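Local coordinates for Low molecular weight phosphotyrosine phosphatase family protein (Streptococcus pyogenes, PDB 5GOT) that probably hydrolyses phosphotyrosine in proteins, as a low molecular weight protein tyrosine phosphatase of Streptococcus pyogenes, at residues A[17-22]-A[33-38]; A[50-55]-A[60-65]; A[56-61]-A[124-129]; A[74-77]-A[81-84]; A[91-96]-A[103-108]. All coordinates share one frame; numbering follows the deposited sequence.

From the N terminus, contact 1 closes first, laying helix 14-23 on strand 31-37 and so completing a beta-alpha-beta unit with strand 2-8. Contact 2 then folds the chain after helix 49-57 back against that helix. Contact 3 starts inside that turn, shares Ile60 and Asn61 with contact 2, and reaches across 62 intervening residues to helix 122-140; the two therefore overlap along the chain. Within the long excursion spanned by contact 3 come contacts 4 and 5, one after the other, on the far side of the molecule: helix 73-78 on strand 81-84, then helix 87-96 on strand 105-107. Arg36 and Asp75 link contacts 1 and 4 by a salt bridge.

Contact 1 (A[17-22]-A[33-38]); sequences MAEFVM and IESRAT
The beta-alpha-beta unit of strand 2-8, helix 14-23 and strand 31-37 is held at its second half by Glu19 and Ser35. Helix segment 17-22 runs almost exactly antiparallel to the strand, with axes 7.5 Å apart. Ser35 OG donates to Glu19 OE1 over 2.7 Å, meeting that oxygen nearly along its C-O axis. A water bridges the same two residues: it donates to Glu19 OE1 at 2.7 Å and accepts from Ser35 N at 3.0 Å. Glu19 reaches this point with CG anti to the backbone N (chi1 171°) and the rest of the chain extended; its OE2 forms a salt bridge with Lys23, while CD lies over the rim of one face of the Phe20 ring. Ser35 OG is also hydrogen-bonded to Asn11 ND2 in the family's phosphate-binding loop between strand 2-8 and helix 14-23, consistent with a second-shell role in shaping that loop. Beside the polar pair, Ile33 CG2 lies 4.1 Å from Glu19 CG, the two chains running past each other in opposite senses, and Ile33 CD1 presses on Met22 CG at 3.5 Å, those chains crossing at about a right angle. Across the strand, Arg36 NH1 and NH2 both grip Glu34 OE2.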
# COMPACT_ATOMS: atom_id res chain seq x y z
N MET A 17 2.40 1.15 -5.59
CA MET A 17 1.65 0.29 -6.49
C MET A 17 0.35 -0.16 -5.84
O MET A 17 -0.72 -0.12 -6.47
CB MET A 17 2.49 -0.91 -6.92
CG MET A 17 1.89 -1.63 -8.15
SD MET A 17 2.72 -3.17 -8.53
CE MET A 17 4.33 -2.53 -8.99
N ALA A 18 0.41 -0.54 -4.56
CA ALA A 18 -0.80 -0.98 -3.87
C ALA A 18 -1.80 0.16 -3.75
O ALA A 18 -3.00 -0.04 -3.98
CB ALA A 18 -0.45 -1.53 -2.48
N GLU A 19 -1.32 1.37 -3.42
CA GLU A 19 -2.19 2.54 -3.32
C GLU A 19 -3.05 2.69 -4.56
O GLU A 19 -4.29 2.71 -4.49
CB GLU A 19 -1.37 3.81 -3.09
CG GLU A 19 -2.20 5.09 -3.20
CD GLU A 19 -1.42 6.38 -2.90
OE1 GLU A 19 -0.23 6.31 -2.50
OE2 GLU A 19 -2.00 7.46 -3.07
N PHE A 20 -2.41 2.75 -5.73
CA PHE A 20 -3.16 3.08 -6.93
C PHE A 20 -3.90 1.88 -7.50
O PHE A 20 -4.96 2.05 -8.10
CB PHE A 20 -2.23 3.76 -7.94
CG PHE A 20 -1.71 5.08 -7.43
CD1 PHE A 20 -2.58 6.15 -7.28
CD2 PHE A 20 -0.39 5.23 -7.03
CE1 PHE A 20 -2.13 7.37 -6.76
CE2 PHE A 20 0.08 6.45 -6.54
CZ PHE A 20 -0.80 7.52 -6.40
N VAL A 21 -3.40 0.66 -7.30
CA VAL A 21 -4.20 -0.51 -7.66
C VAL A 21 -5.45 -0.57 -6.78
O VAL A 21 -6.57 -0.77 -7.27
CB VAL A 21 -3.37 -1.80 -7.58
CG1 VAL A 21 -4.26 -3.02 -7.80
CG2 VAL A 21 -2.25 -1.79 -8.62
N MET A 22 -5.29 -0.37 -5.47
CA MET A 22 -6.46 -0.38 -4.59
C MET A 22 -7.42 0.74 -4.97
O MET A 22 -8.65 0.54 -5.00
CB MET A 22 -6.03 -0.22 -3.13
CG MET A 22 -7.15 -0.54 -2.14
SD MET A 22 -7.41 -2.30 -2.05
CE MET A 22 -8.94 -2.38 -1.10
N ILE A 33 -7.25 6.07 0.77
CA ILE A 33 -6.10 5.21 0.53
C ILE A 33 -4.88 6.09 0.26
O ILE A 33 -4.94 6.99 -0.58
CB ILE A 33 -6.34 4.25 -0.65
CG1 ILE A 33 -7.56 3.38 -0.39
CG2 ILE A 33 -5.14 3.36 -0.86
CD1 ILE A 33 -8.14 2.78 -1.64
N GLU A 34 -3.80 5.83 1.00
CA GLU A 34 -2.53 6.53 0.83
C GLU A 34 -1.42 5.50 1.01
O GLU A 34 -1.68 4.32 1.25
CB GLU A 34 -2.39 7.69 1.82
CG GLU A 34 -3.35 8.84 1.51
CD GLU A 34 -2.97 10.13 2.21
OE1 GLU A 34 -3.85 10.99 2.42
OE2 GLU A 34 -1.78 10.27 2.57
N SER A 35 -0.17 5.94 0.86
CA SER A 35 0.98 5.08 1.09
C SER A 35 2.12 5.88 1.71
O SER A 35 2.18 7.11 1.58
CB SER A 35 1.45 4.37 -0.20
OG SER A 35 1.87 5.31 -1.20
N ARG A 36 3.01 5.17 2.40
CA ARG A 36 4.10 5.80 3.12
C ARG A 36 5.32 4.89 3.14
O ARG A 36 5.24 3.70 2.80
CB ARG A 36 3.72 6.13 4.57
CG ARG A 36 2.60 7.13 4.74
CD ARG A 36 3.06 8.58 4.59
NE ARG A 36 1.96 9.45 4.99
CZ ARG A 36 0.94 9.77 4.20
NH1 ARG A 36 0.89 9.31 2.96
NH2 ARG A 36 -0.03 10.54 4.67
N ALA A 37 6.44 5.45 3.59
CA ALA A 37 7.70 4.75 3.78
C ALA A 37 7.98 4.58 5.27
O ALA A 37 7.63 5.44 6.07
CB ALA A 37 8.86 5.51 3.15
N THR A 38 8.65 3.48 5.64
CA THR A 38 9.14 3.41 7.01
C THR A 38 10.36 4.29 7.22
O THR A 38 10.59 4.79 8.33
CB THR A 38 9.48 1.97 7.43
OG1 THR A 38 10.56 1.48 6.64
CG2 THR A 38 8.28 1.06 7.24
O HOH W 1 0.13 8.40 -0.87

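Contact 2 (A[50-55]-A[60-65])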
# COMPACT_ATOMS: atom_id res chain seq x y z
N GLY A 50 9.76 1.40 -12.46
CA GLY A 50 9.18 0.08 -12.64
C GLY A 50 7.71 0.03 -12.24
O GLY A 50 6.91 -0.66 -12.89
N THR A 51 7.34 0.73 -11.17
CA THR A 51 5.93 0.81 -10.79
C THR A 51 5.15 1.70 -11.76
O THR A 51 4.04 1.34 -12.18
CB THR A 51 5.81 1.30 -9.34
OG1 THR A 51 6.38 0.31 -8.48
CG2 THR A 51 4.33 1.50 -8.95
N GLN A 52 5.72 2.83 -12.16
CA GLN A 52 5.05 3.68 -13.15
C GLN A 52 4.78 2.91 -14.43
O GLN A 52 3.66 2.92 -14.96
CB GLN A 52 5.90 4.93 -13.43
CG GLN A 52 6.02 5.88 -12.24
CD GLN A 52 6.30 7.31 -12.68
OE1 GLN A 52 5.65 7.83 -13.58
NE2 GLN A 52 7.26 7.94 -12.03
N SER A 53 5.79 2.21 -14.94
CA SER A 53 5.63 1.44 -16.18
C SER A 53 4.53 0.39 -16.03
O SER A 53 3.70 0.22 -16.93
CB SER A 53 6.95 0.79 -16.56
OG SER A 53 6.77 -0.05 -17.69
N ILE A 54 4.53 -0.33 -14.91
CA ILE A 54 3.50 -1.33 -14.68
C ILE A 54 2.12 -0.69 -14.70
O ILE A 54 1.19 -1.20 -15.35
CB ILE A 54 3.77 -2.08 -13.36
CG1 ILE A 54 4.49 -3.38 -13.68
CG2 ILE A 54 2.49 -2.32 -12.59
CD1 ILE A 54 3.68 -4.32 -14.55
N LEU A 55 1.95 0.43 -13.99
CA LEU A 55 0.63 1.04 -13.89
C LEU A 55 0.14 1.55 -15.24
O LEU A 55 -1.04 1.42 -15.58
CB LEU A 55 0.64 2.17 -12.85
CG LEU A 55 0.94 1.84 -11.37
CD1 LEU A 55 1.14 3.12 -10.57
CD2 LEU A 55 -0.13 0.98 -10.72
N ILE A 60 -3.77 1.87 -15.12
CA ILE A 60 -4.18 2.17 -13.76
C ILE A 60 -3.80 3.62 -13.48
O ILE A 60 -2.61 3.96 -13.45
CB ILE A 60 -3.56 1.20 -12.75
CG1 ILE A 60 -4.04 -0.21 -13.07
CG2 ILE A 60 -3.91 1.61 -11.32
CD1 ILE A 60 -3.89 -1.17 -11.96
N ASN A 61 -4.80 4.47 -13.31
CA ASN A 61 -4.54 5.88 -13.05
C ASN A 61 -3.69 6.03 -11.79
O ASN A 61 -3.82 5.24 -10.85
CB ASN A 61 -5.85 6.65 -12.89
CG ASN A 61 -6.67 6.69 -14.17
OD1 ASN A 61 -6.15 6.46 -15.26
ND2 ASN A 61 -7.96 6.98 -14.04
N TYR A 62 -2.80 7.02 -11.80
CA TYR A 62 -2.08 7.37 -10.60
C TYR A 62 -1.73 8.85 -10.63
O TYR A 62 -1.76 9.49 -11.68
CB TYR A 62 -0.82 6.52 -10.40
CG TYR A 62 0.28 6.70 -11.43
CD1 TYR A 62 0.31 5.92 -12.58
CD2 TYR A 62 1.30 7.63 -11.24
CE1 TYR A 62 1.33 6.06 -13.52
CE2 TYR A 62 2.33 7.78 -12.18
CZ TYR A 62 2.33 6.99 -13.31
OH TYR A 62 3.33 7.11 -14.25
N ASP A 63 -1.40 9.36 -9.45
CA ASP A 63 -1.09 10.78 -9.26
C ASP A 63 0.39 10.98 -9.58
O ASP A 63 1.25 10.54 -8.81
CB ASP A 63 -1.41 11.20 -7.82
CG ASP A 63 -1.39 12.71 -7.61
OD1 ASP A 63 -0.78 13.44 -8.42
OD2 ASP A 63 -1.99 13.16 -6.61
N ILE A 64 0.67 11.63 -10.71
CA ILE A 64 2.06 11.85 -11.11
C ILE A 64 2.80 12.71 -10.10
O ILE A 64 4.04 12.70 -10.06
CB ILE A 64 2.13 12.50 -12.51
CG1 ILE A 64 1.49 13.89 -12.51
CG2 ILE A 64 1.47 11.59 -13.54
CD1 ILE A 64 1.81 14.72 -13.75
N THR A 65 2.09 13.45 -9.27
CA THR A 65 2.74 14.24 -8.23
C THR A 65 3.15 13.42 -7.01
O THR A 65 3.79 13.98 -6.12
CB THR A 65 1.82 15.39 -7.80
OG1 THR A 65 0.67 14.87 -7.13
CG2 THR A 65 1.37 16.19 -9.02
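A nearly straight backbone bond, Ile60 N to Leu55 O (2.8 Å, 178°), folds the chain back at the end of helix 49-57 and brings the irregular segment 60-65 alongside its last turns. Four side chains exploit the proximity. Leu55 fans its two methyls apart: CD2 packs on Ile60 CG2 at 3.9 Å, whereas CD1 comes obliquely to the Tyr62 ring, 3.5 Å from CD1 of Tyr62. The ring itself stands on a CG wedged between the backbone N and the carbonyl carbon (chi1 66°), which carries it up along the helix towards Gln52, one turn before Leu55. The backbone bond is the wider-spanning (6→1) of the two that define a Schellman motif, the classic way of ending a helix, and the residues after the motif, Tyr62 above all, add side-chain contacts back to the helix. Tyr62 OH donates to Gln52 OE1 over a short 2.5 Å, slightly tilted from the carbonyl plane, with the oxygen lying near the plane of the ring at its edge. Amide and ring planes stand 75° apart. Gln52 NE2 is hydrogen-bonded in turn to Ile47 O, which helps to set the rotation of the amide, and the Tyr62 side chain also touches Ile47 and Phe20. Further along, Asp63 OD1 accepts from Thr65 N at 3.0 Å, from above its carboxylate plane, forming an Asx turn.

Contact 3 (A[56-61]-A[124-129]); sequences KTYQIN and ETYQLV
The rings of Tyr58 and Tyr126 lie face on face as an offset stack, centroids 4.0 Å apart and planes only 11° from parallel. CE2 of Tyr126 sits over the centre of the Tyr58 ring, and Tyr58 CD2 over the centre of the Tyr126 ring, so each ring is displaced until an atom of one lies over the middle of the other. The opposite face of Tyr58 carries Thr57 CG2, set towards the rim. At the edge of the Tyr126 ring and in its plane, Ile60 CD1 arrives 3.6 Å from CE1 of Tyr126 and 3.7 Å from OH of Tyr126, while Gln127 NE2 also lies in that plane. Tyr126 can reach out from helix 122-140 because its CG is anti to the backbone N (chi1 172°). Tyr58 and Ile60 flank Gln59, the C-prime residue (positive phi) of a Schellman motif, in which Gln59 N bonds to Lys56 O at 2.9 Å. The turn thus spreads an aromatic face and an isoleucine methyl on two sides of one tyrosine ring, docking the C-terminal end of helix 49-57 on helix 122-140. Beyond the stack, Gln127 NE2 comes to 3.4 Å from Tyr58 OH, its amide turned 83° to the ring. Both groups have their hydrogen-bond partner in Glu123, whose OE1 pairs with Tyr58 OH and OE2 with Gln127 NE2. Val21 of helix 14-23 touches both Ile60 and Tyr126.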
# COMPACT_ATOMS: atom_id res chain seq x y z
N LYS A 56 1.05 2.12 -16.04
CA LYS A 56 0.67 2.56 -17.38
C LYS A 56 0.25 1.37 -18.23
O LYS A 56 -0.78 1.41 -18.92
CB LYS A 56 1.83 3.30 -18.04
CG LYS A 56 2.18 4.66 -17.43
CD LYS A 56 3.09 5.43 -18.40
CE LYS A 56 3.75 6.65 -17.77
NZ LYS A 56 5.24 6.59 -17.85
N THR A 57 1.02 0.28 -18.18
CA THR A 57 0.74 -0.91 -18.98
C THR A 57 -0.66 -1.44 -18.71
O THR A 57 -1.37 -1.87 -19.64
CB THR A 57 1.78 -1.99 -18.70
OG1 THR A 57 3.05 -1.55 -19.17
CG2 THR A 57 1.41 -3.30 -19.39
N TYR A 58 -1.09 -1.43 -17.45
CA TYR A 58 -2.40 -1.92 -17.10
C TYR A 58 -3.43 -0.80 -16.99
O TYR A 58 -4.55 -1.04 -16.52
CB TYR A 58 -2.32 -2.74 -15.81
CG TYR A 58 -1.58 -4.04 -16.03
CD1 TYR A 58 -2.22 -5.14 -16.59
CD2 TYR A 58 -0.23 -4.16 -15.72
CE1 TYR A 58 -1.55 -6.33 -16.81
CE2 TYR A 58 0.45 -5.35 -15.93
CZ TYR A 58 -0.21 -6.43 -16.49
OH TYR A 58 0.44 -7.62 -16.72
N GLN A 59 -3.09 0.41 -17.45
CA GLN A 59 -4.02 1.53 -17.50
C GLN A 59 -4.63 1.79 -16.12
O GLN A 59 -5.85 1.91 -15.96
CB GLN A 59 -5.12 1.27 -18.54
CG GLN A 59 -4.61 0.89 -19.92
CD GLN A 59 -5.73 0.73 -20.92
OE1 GLN A 59 -6.05 -0.38 -21.35
NE2 GLN A 59 -6.34 1.85 -21.32
N ILE A 60 -3.77 1.87 -15.12
CA ILE A 60 -4.18 2.17 -13.76
C ILE A 60 -3.80 3.62 -13.48
O ILE A 60 -2.61 3.96 -13.45
CB ILE A 60 -3.56 1.20 -12.75
CG1 ILE A 60 -4.04 -0.21 -13.07
CG2 ILE A 60 -3.91 1.61 -11.32
CD1 ILE A 60 -3.89 -1.17 -11.96
N ASN A 61 -4.80 4.47 -13.31
CA ASN A 61 -4.54 5.88 -13.05
C ASN A 61 -3.69 6.03 -11.79
O ASN A 61 -3.82 5.24 -10.85
CB ASN A 61 -5.85 6.65 -12.89
CG ASN A 61 -6.67 6.69 -14.17
OD1 ASN A 61 -6.15 6.46 -15.26
ND2 ASN A 61 -7.96 6.98 -14.04
N GLU A 124 5.46 -9.65 -11.69
CA GLU A 124 5.15 -10.46 -10.52
C GLU A 124 4.57 -9.61 -9.40
O GLU A 124 3.58 -9.98 -8.76
CB GLU A 124 6.39 -11.21 -10.03
CG GLU A 124 6.15 -12.04 -8.74
CD GLU A 124 7.38 -12.85 -8.27
OE1 GLU A 124 8.50 -12.29 -8.21
OE2 GLU A 124 7.21 -14.05 -7.96
N THR A 125 5.19 -8.44 -9.16
CA THR A 125 4.71 -7.53 -8.13
C THR A 125 3.27 -7.11 -8.41
O THR A 125 2.41 -7.13 -7.52
CB THR A 125 5.60 -6.28 -8.05
OG1 THR A 125 6.97 -6.68 -7.85
CG2 THR A 125 5.17 -5.37 -6.90
N TYR A 126 3.00 -6.72 -9.65
CA TYR A 126 1.66 -6.27 -9.99
C TYR A 126 0.64 -7.37 -9.75
O TYR A 126 -0.40 -7.13 -9.12
CB TYR A 126 1.61 -5.79 -11.44
CG TYR A 126 0.19 -5.50 -11.88
CD1 TYR A 126 -0.45 -4.34 -11.50
CD2 TYR A 126 -0.51 -6.42 -12.66
CE1 TYR A 126 -1.75 -4.09 -11.88
CE2 TYR A 126 -1.81 -6.17 -13.05
CZ TYR A 126 -2.42 -5.01 -12.65
OH TYR A 126 -3.72 -4.75 -13.03
N GLN A 127 0.92 -8.58 -10.23
CA GLN A 127 -0.05 -9.66 -10.08
C GLN A 127 -0.34 -9.95 -8.61
O GLN A 127 -1.50 -10.18 -8.23
CB GLN A 127 0.44 -10.94 -10.78
CG GLN A 127 0.68 -10.80 -12.29
CD GLN A 127 -0.57 -10.40 -13.06
OE1 GLN A 127 -1.70 -10.61 -12.61
NE2 GLN A 127 -0.37 -9.82 -14.24
N LEU A 128 0.69 -9.93 -7.76
CA LEU A 128 0.47 -10.21 -6.34
C LEU A 128 -0.20 -9.04 -5.62
O LEU A 128 -0.99 -9.26 -4.69
CB LEU A 128 1.80 -10.55 -5.67
CG LEU A 128 2.35 -11.85 -6.24
CD1 LEU A 128 3.78 -12.08 -5.82
CD2 LEU A 128 1.45 -13.00 -5.80
N VAL A 129 0.12 -7.81 -6.03
CA VAL A 129 -0.53 -6.65 -5.42
C VAL A 129 -1.99 -6.60 -5.82
O VAL A 129 -2.87 -6.28 -5.02
CB VAL A 129 0.21 -5.37 -5.85
CG1 VAL A 129 -0.65 -4.14 -5.63
CG2 VAL A 129 1.51 -5.27 -5.10

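Contact 4 (A[74-77]-A[81-84])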
# COMPACT_ATOMS: atom_id res chain seq x y z
N THR A 74 1.27 11.53 13.22
CA THR A 74 -0.09 11.86 12.80
C THR A 74 -0.73 10.70 12.06
O THR A 74 -1.91 10.38 12.26
CB THR A 74 -0.10 13.10 11.92
OG1 THR A 74 0.90 14.03 12.36
CG2 THR A 74 -1.47 13.74 11.97
N ASP A 75 0.05 10.06 11.17
CA ASP A 75 -0.47 8.96 10.36
C ASP A 75 -0.89 7.78 11.23
O ASP A 75 -1.95 7.19 11.01
CB ASP A 75 0.57 8.52 9.34
CG ASP A 75 0.94 9.61 8.38
OD1 ASP A 75 0.04 10.39 8.00
OD2 ASP A 75 2.13 9.67 7.98
N PHE A 76 -0.04 7.40 12.19
CA PHE A 76 -0.39 6.28 13.06
C PHE A 76 -1.70 6.54 13.81
O PHE A 76 -2.42 5.59 14.12
CB PHE A 76 0.72 6.00 14.07
CG PHE A 76 1.89 5.25 13.51
CD1 PHE A 76 1.82 3.86 13.35
CD2 PHE A 76 3.06 5.90 13.18
CE1 PHE A 76 2.91 3.15 12.85
CE2 PHE A 76 4.15 5.20 12.68
CZ PHE A 76 4.08 3.82 12.52
N ASN A 77 -2.01 7.81 14.10
CA ASN A 77 -3.26 8.15 14.78
C ASN A 77 -4.44 8.19 13.82
O ASN A 77 -5.55 7.80 14.20
CB ASN A 77 -3.13 9.51 15.48
CG ASN A 77 -2.47 9.40 16.83
OD1 ASN A 77 -3.13 9.17 17.84
ND2 ASN A 77 -1.14 9.56 16.86
N TYR A 81 -6.00 1.35 9.08
CA TYR A 81 -5.27 0.15 8.72
C TYR A 81 -3.96 0.58 8.09
O TYR A 81 -3.96 1.33 7.12
CB TYR A 81 -6.08 -0.72 7.76
CG TYR A 81 -7.49 -1.01 8.23
CD1 TYR A 81 -8.53 -0.13 7.95
CD2 TYR A 81 -7.78 -2.16 8.95
CE1 TYR A 81 -9.83 -0.39 8.38
CE2 TYR A 81 -9.07 -2.43 9.39
CZ TYR A 81 -10.09 -1.54 9.09
OH TYR A 81 -11.38 -1.79 9.52
N ILE A 82 -2.86 0.10 8.64
CA ILE A 82 -1.53 0.40 8.15
C ILE A 82 -0.94 -0.93 7.74
O ILE A 82 -0.70 -1.80 8.59
CB ILE A 82 -0.69 1.10 9.22
CG1 ILE A 82 -1.45 2.32 9.72
CG2 ILE A 82 0.66 1.47 8.66
CD1 ILE A 82 -0.93 2.92 11.01
N ILE A 83 -0.75 -1.11 6.44
CA ILE A 83 -0.54 -2.43 5.85
C ILE A 83 0.87 -2.44 5.27
O ILE A 83 1.15 -1.74 4.29
CB ILE A 83 -1.60 -2.75 4.79
CG1 ILE A 83 -3.01 -2.66 5.40
CG2 ILE A 83 -1.37 -4.12 4.17
CD1 ILE A 83 -4.14 -2.85 4.41
N GLY A 84 1.76 -3.22 5.88
CA GLY A 84 3.13 -3.29 5.42
C GLY A 84 3.27 -4.35 4.33
O GLY A 84 2.61 -5.38 4.35
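Apolar contact between Phe76 and Ile82 carries this small interface, in which about 99 Å² is buried. A single methyl does the touching: Ile82 CD1 lies 3.7 Å from Phe76 CD1, approaching the ring obliquely, and 4.0 Å from Phe76 CA, so it rests in the angle between the ring and the helix backbone. The two side chains cross at about a right angle. Phe76 leaves its CA pointing away from the strand, but with CG beside the backbone N and anti to the carbonyl carbon (chi1 -78°) the ring swings round far enough for CD1 to reach the isoleucine. Leu93 and Met96 of helix 87-96 also touch the Phe76 ring, and Leu93 meets Ile82 as well, making a shared hydrophobic cluster.

Polar interactions belong to the surroundings of this pair. Asp75, next to Phe76 on the helix, turns its carboxylate away from the strand: OD2 accepts from Thr72 N and forms a salt bridge with Arg36 NE on strand 31-37. Phe76 O is hydrogen-bonded to Lys104 NZ, while the backbone of Ile82 bonds with Lys104 and Tyr106 in the sheet.

Helix 73-78 and strand 81-84 are separated by a very short connection. The helix packs on an inner strand, between 2-8 and 105-107, of the four-stranded parallel sheet of order 2-1-3-4 flanked by helices, the alpha/beta fold of low molecular weight phosphatases.

Contact 5 (A[91-96]-A[103-108])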
# COMPACT_ATOMS: atom_id res chain seq x y z
N LYS A 91 7.58 -5.14 11.06
CA LYS A 91 8.40 -5.03 12.27
C LYS A 91 8.83 -3.59 12.50
O LYS A 91 8.73 -3.06 13.61
CB LYS A 91 9.63 -5.93 12.19
CG LYS A 91 9.35 -7.41 12.03
CD LYS A 91 10.65 -8.17 11.77
CE LYS A 91 10.41 -9.48 11.00
NZ LYS A 91 9.46 -10.37 11.73
N ASN A 92 9.33 -2.94 11.44
CA ASN A 92 9.80 -1.57 11.59
C ASN A 92 8.66 -0.63 11.93
O ASN A 92 8.84 0.30 12.74
CB ASN A 92 10.51 -1.12 10.32
CG ASN A 92 11.86 -1.76 10.17
OD1 ASN A 92 12.59 -1.92 11.15
ND2 ASN A 92 12.21 -2.15 8.95
N LEU A 93 7.47 -0.86 11.36
CA LEU A 93 6.31 -0.03 11.72
C LEU A 93 6.00 -0.12 13.20
O LEU A 93 5.61 0.88 13.82
CB LEU A 93 5.09 -0.45 10.90
CG LEU A 93 4.99 0.15 9.49
CD1 LEU A 93 3.98 -0.65 8.67
CD2 LEU A 93 4.60 1.60 9.57
N LYS A 94 6.17 -1.30 13.79
CA LYS A 94 5.84 -1.47 15.20
C LYS A 94 6.89 -0.82 16.11
O LYS A 94 6.53 -0.17 17.10
CB LYS A 94 5.66 -2.95 15.53
CG LYS A 94 4.36 -3.55 15.00
CD LYS A 94 4.29 -5.04 15.28
CE LYS A 94 3.04 -5.67 14.71
NZ LYS A 94 3.08 -7.14 14.85
N GLU A 95 8.17 -0.95 15.77
CA GLU A 95 9.21 -0.37 16.63
C GLU A 95 9.19 1.15 16.57
O GLU A 95 9.24 1.82 17.60
CB GLU A 95 10.60 -0.89 16.26
CG GLU A 95 10.72 -2.35 15.85
CD GLU A 95 10.32 -3.35 16.94
OE1 GLU A 95 9.94 -2.96 18.08
OE2 GLU A 95 10.40 -4.58 16.66
N MET A 96 9.10 1.71 15.36
CA MET A 96 9.13 3.16 15.24
C MET A 96 7.94 3.82 15.92
O MET A 96 8.02 4.99 16.30
CB MET A 96 9.21 3.58 13.76
CG MET A 96 7.97 3.33 12.92
SD MET A 96 8.30 3.65 11.17
CE MET A 96 8.70 5.42 11.21
N SER A 103 -2.44 -3.11 16.77
CA SER A 103 -3.67 -3.68 16.22
C SER A 103 -4.13 -2.99 14.94
O SER A 103 -5.04 -3.50 14.29
CB SER A 103 -4.80 -3.65 17.26
OG SER A 103 -5.35 -2.36 17.36
N LYS A 104 -3.53 -1.86 14.54
CA LYS A 104 -3.82 -1.36 13.20
C LYS A 104 -2.78 -1.77 12.16
O LYS A 104 -2.91 -1.39 10.99
CB LYS A 104 -4.00 0.16 13.20
CG LYS A 104 -3.42 0.90 14.36
CD LYS A 104 -3.51 2.43 14.18
CE LYS A 104 -4.91 2.98 14.48
NZ LYS A 104 -4.90 4.49 14.43
N ILE A 105 -1.77 -2.56 12.53
CA ILE A 105 -0.68 -2.90 11.61
C ILE A 105 -0.85 -4.32 11.10
O ILE A 105 -0.97 -5.27 11.89
CB ILE A 105 0.68 -2.68 12.29
CG1 ILE A 105 0.81 -1.19 12.68
CG2 ILE A 105 1.82 -3.10 11.39
CD1 ILE A 105 2.07 -0.83 13.46
N TYR A 106 -0.84 -4.47 9.77
CA TYR A 106 -1.13 -5.72 9.07
C TYR A 106 -0.05 -6.02 8.04
O TYR A 106 0.59 -5.12 7.50
CB TYR A 106 -2.47 -5.67 8.32
CG TYR A 106 -3.72 -5.42 9.16
CD1 TYR A 106 -4.04 -4.14 9.61
CD2 TYR A 106 -4.61 -6.46 9.44
CE1 TYR A 106 -5.18 -3.90 10.35
CE2 TYR A 106 -5.78 -6.22 10.19
CZ TYR A 106 -6.05 -4.94 10.63
OH TYR A 106 -7.19 -4.66 11.37
N LEU A 107 0.11 -7.30 7.74
CA LEU A 107 0.92 -7.73 6.61
C LEU A 107 0.05 -7.79 5.36
O LEU A 107 -1.03 -8.38 5.38
CB LEU A 107 1.54 -9.10 6.90
CG LEU A 107 2.45 -9.66 5.79
CD1 LEU A 107 3.66 -8.77 5.61
CD2 LEU A 107 2.88 -11.08 6.16
N PHE A 108 0.55 -7.21 4.26
CA PHE A 108 -0.23 -7.13 3.03
C PHE A 108 -0.73 -8.50 2.56
O PHE A 108 -1.89 -8.62 2.13
CB PHE A 108 0.59 -6.47 1.92
CG PHE A 108 -0.16 -6.33 0.63
CD1 PHE A 108 -1.00 -5.25 0.42
CD2 PHE A 108 0.01 -7.26 -0.40
CE1 PHE A 108 -1.69 -5.10 -0.78
CE2 PHE A 108 -0.67 -7.12 -1.59
CZ PHE A 108 -1.53 -6.04 -1.78
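Ile105 points its longer branch straight from strand 105-107 at the helix, where CD1 meets both Leu93 and Lys94. The reach comes from an extended chain: CG1 is anti to the carbonyl carbon (chi1 -61°) and CD1 continues the line away from the strand (chi2 176°). At its tip the methyl meets Leu93 CB at 4.0 Å and the backbone Leu93 O at 3.9 Å, so it touches the base of the leucine and the helix surface instead of the leucine methyls. Lys94 CG also approaches Ile105 CD1, to 3.9 Å. The lysine chain, fully extended beyond CG, runs at a slant past the isoleucine and presents CG to it; it also touches His99 and Asp102 of the loop leading to the strand. Val90, further back on the same helix, and Phe76 of helix 73-78 also touch Ile105. Tyr106, the next residue, turns the other way, and its ring meets Trp136 of helix 122-140 on the opposite face of the sheet.

This is the second half of the beta-alpha-beta unit formed by strand 81-84, helix 87-96 and strand 105-107, laid on an outermost strand. No polar bond joins the two segments; apolar side chains and a backbone carbonyl meet by van der Waals contact, and lysine serves through its aliphatic stem while its charge adds no bond across the interface.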